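Local coordinates for protein 3-dehydroshikimate dehydratase (Pseudomonas putida, PDB 5HMQ) that converts 3-dehydroshikimate to protocatechuate with the help of a divalent metal cation, in the degradation of quinate and shikimate, at residues F287-A292 with K379-F384. Residues are numbered along the deposited sequence; the frame is centred on the assembly and turned at random.
Sequences FSPPPA and KRATAF
Arg380 gives the one hydrogen bond between 287-292 and 379-384. Its NE donates to Pro290 O at 2.8 Å, with an N-H...O angle of 152°. The oxygen is reached in the plane of its carbonyl but lies slightly tilted from the guanidinium plane. The chain leaves the helix with CG anti to the backbone N (chi1 166°) and bends at chi3, which turns NE to that carbonyl. The guanidinium sits between two residues of the loop: Pro289 CG lies over one face and Ala292 CB over the opposite one. Its far end has a second partner, since NH2 forms a salt bridge with Glu268 of helix 252-276.

The aromatic pair is T-shaped. The edge of Phe287 points at the face of Phe384, with ring centroids 5.5 Å apart and planes at 76°. Phe287 CE2 lies over that face, displaced toward the rim. CZ of the same ring meets Ala383 at its carbonyl O and also at CB, 3.9 Å from CZ.

The remaining contacts are apolar and belong largely to the prolines. Pro289 rests against the end of the helix, its CB 3.8 Å from Ala383 CB and its CG 3.6 Å from Phe384 CE2. Pro290 lies further back along the helix, where its CG touches Lys379 CB at 3.9 Å.

Leu264 of helix 252-276 touches Phe287, and Glu268 touches Phe384 and Pro289; helix 455-465 also packs on Phe384. The proline-rich linker thus runs past the C-terminal end of helix 374-383. It leads from the last helix of the TIM-barrel domain into strand 295-304 of the HPPD-like VOC domain, at the junction of this two-domain fusion.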
loop_
_atom_site.group_PDB
_atom_site.type_symbol
_atom_site.label_atom_id
_atom_site.label_comp_id
_atom_site.label_asym_id
_atom_site.label_seq_id
_atom_site.Cartn_x
_atom_site.Cartn_y
_atom_site.Cartn_z
ATOM N N PHE C 287 19.537 -23.248 5.205
ATOM C CA PHE C 287 19.916 -22.158 6.099
ATOM C C PHE C 287 19.776 -22.580 7.556
ATOM O O PHE C 287 18.738 -23.107 7.968
ATOM C CB PHE C 287 19.039 -20.936 5.807
ATOM C CG PHE C 287 19.556 -19.645 6.387
ATOM C CD1 PHE C 287 20.794 -19.145 6.016
ATOM C CD2 PHE C 287 18.787 -18.915 7.281
ATOM C CE1 PHE C 287 21.263 -17.951 6.538
ATOM C CE2 PHE C 287 19.251 -17.720 7.808
ATOM C CZ PHE C 287 20.492 -17.239 7.435
ATOM N N SER C 288 20.839 -22.373 8.331
ATOM C CA SER C 288 20.897 -22.791 9.733
ATOM C C SER C 288 21.411 -21.627 10.568
ATOM O O SER C 288 22.577 -21.608 10.984
ATOM C CB SER C 288 21.766 -24.040 9.907
ATOM O OG SER C 288 23.056 -23.855 9.354
ATOM N N PRO C 289 20.568 -20.632 10.828
ATOM C CA PRO C 289 21.000 -19.473 11.611
ATOM C C PRO C 289 21.004 -19.800 13.093
ATOM O O PRO C 289 20.518 -20.866 13.499
ATOM C CB PRO C 289 19.940 -18.417 11.268
ATOM C CG PRO C 289 18.706 -19.221 11.052
ATOM C CD PRO C 289 19.151 -20.530 10.432
ATOM N N PRO C 290 21.554 -18.925 13.932
ATOM C CA PRO C 290 21.493 -19.149 15.381
ATOM C C PRO C 290 20.055 -19.230 15.857
ATOM O O PRO C 290 19.200 -18.450 15.409
ATOM C CB PRO C 290 22.199 -17.916 15.966
ATOM C CG PRO C 290 23.043 -17.392 14.861
ATOM C CD PRO C 290 22.315 -17.708 13.594
ATOM N N PRO C 291 19.741 -20.180 16.738
ATOM C CA PRO C 291 18.397 -20.219 17.324
ATOM C C PRO C 291 18.088 -18.929 18.068
ATOM O O PRO C 291 18.984 -18.243 18.567
ATOM C CB PRO C 291 18.460 -21.416 18.282
ATOM C CG PRO C 291 19.562 -22.270 17.745
ATOM C CD PRO C 291 20.572 -21.308 17.189
ATOM N N ALA C 292 16.803 -18.597 18.125
ATOM C CA ALA C 292 16.383 -17.380 18.801
ATOM C C ALA C 292 16.666 -17.472 20.294
ATOM O O ALA C 292 16.593 -18.543 20.901
ATOM C CB ALA C 292 14.895 -17.124 18.570
ATOM N N LYS C 379 22.761 -12.033 16.511
ATOM C CA LYS C 379 23.297 -12.741 15.355
ATOM C C LYS C 379 22.187 -13.332 14.497
ATOM O O LYS C 379 22.310 -13.366 13.267
ATOM C CB LYS C 379 24.271 -13.829 15.807
ATOM C CG LYS C 379 25.620 -13.285 16.253
ATOM C CD LYS C 379 26.506 -14.371 16.836
ATOM C CE LYS C 379 27.761 -13.775 17.453
ATOM N NZ LYS C 379 28.583 -14.805 18.148
ATOM N N ARG C 380 21.095 -13.785 15.118
ATOM C CA ARG C 380 19.969 -14.291 14.341
ATOM C C ARG C 380 19.290 -13.178 13.553
ATOM O O ARG C 380 18.954 -13.362 12.377
ATOM C CB ARG C 380 18.959 -14.983 15.255
ATOM C CG ARG C 380 17.622 -15.218 14.576
ATOM C CD ARG C 380 16.667 -15.995 15.447
ATOM N NE ARG C 380 16.670 -17.406 15.094
ATOM C CZ ARG C 380 15.720 -17.992 14.374
ATOM N NH1 ARG C 380 14.690 -17.286 13.933
ATOM N NH2 ARG C 380 15.803 -19.284 14.098
ATOM N N ALA C 381 19.077 -12.020 14.182
ATOM C CA ALA C 381 18.473 -10.896 13.471
ATOM C C ALA C 381 19.331 -10.474 12.285
ATOM O O ALA C 381 18.807 -10.122 11.223
ATOM C CB ALA C 381 18.253 -9.725 14.427
ATOM N N THR C 382 20.656 -10.501 12.454
ATOM C CA THR C 382 21.553 -10.198 11.344
ATOM C C THR C 382 21.504 -11.288 10.278
ATOM O O THR C 382 21.544 -10.992 9.079
ATOM C CB THR C 382 22.980 -10.010 11.862
ATOM O OG1 THR C 382 22.999 -8.971 12.849
ATOM C CG2 THR C 382 23.921 -9.644 10.722
ATOM N N ALA C 383 21.422 -12.555 10.696
ATOM C CA ALA C 383 21.374 -13.650 9.731
ATOM C C ALA C 383 20.145 -13.556 8.838
ATOM O O ALA C 383 20.209 -13.907 7.653
ATOM C CB ALA C 383 21.402 -14.996 10.454
ATOM N N PHE C 384 19.020 -13.087 9.379
ATOM C CA PHE C 384 17.829 -12.844 8.582
ATOM C C PHE C 384 17.806 -11.435 8.005
ATOM O O PHE C 384 16.748 -10.966 7.567
ATOM C CB PHE C 384 16.570 -13.111 9.408
ATOM C CG PHE C 384 16.265 -14.571 9.583
ATOM C CD1 PHE C 384 15.707 -15.300 8.546
ATOM C CD2 PHE C 384 16.534 -15.213 10.779
ATOM C CE1 PHE C 384 15.425 -16.645 8.698
ATOM C CE2 PHE C 384 16.252 -16.558 10.938
ATOM C CZ PHE C 384 15.698 -17.274 9.896
#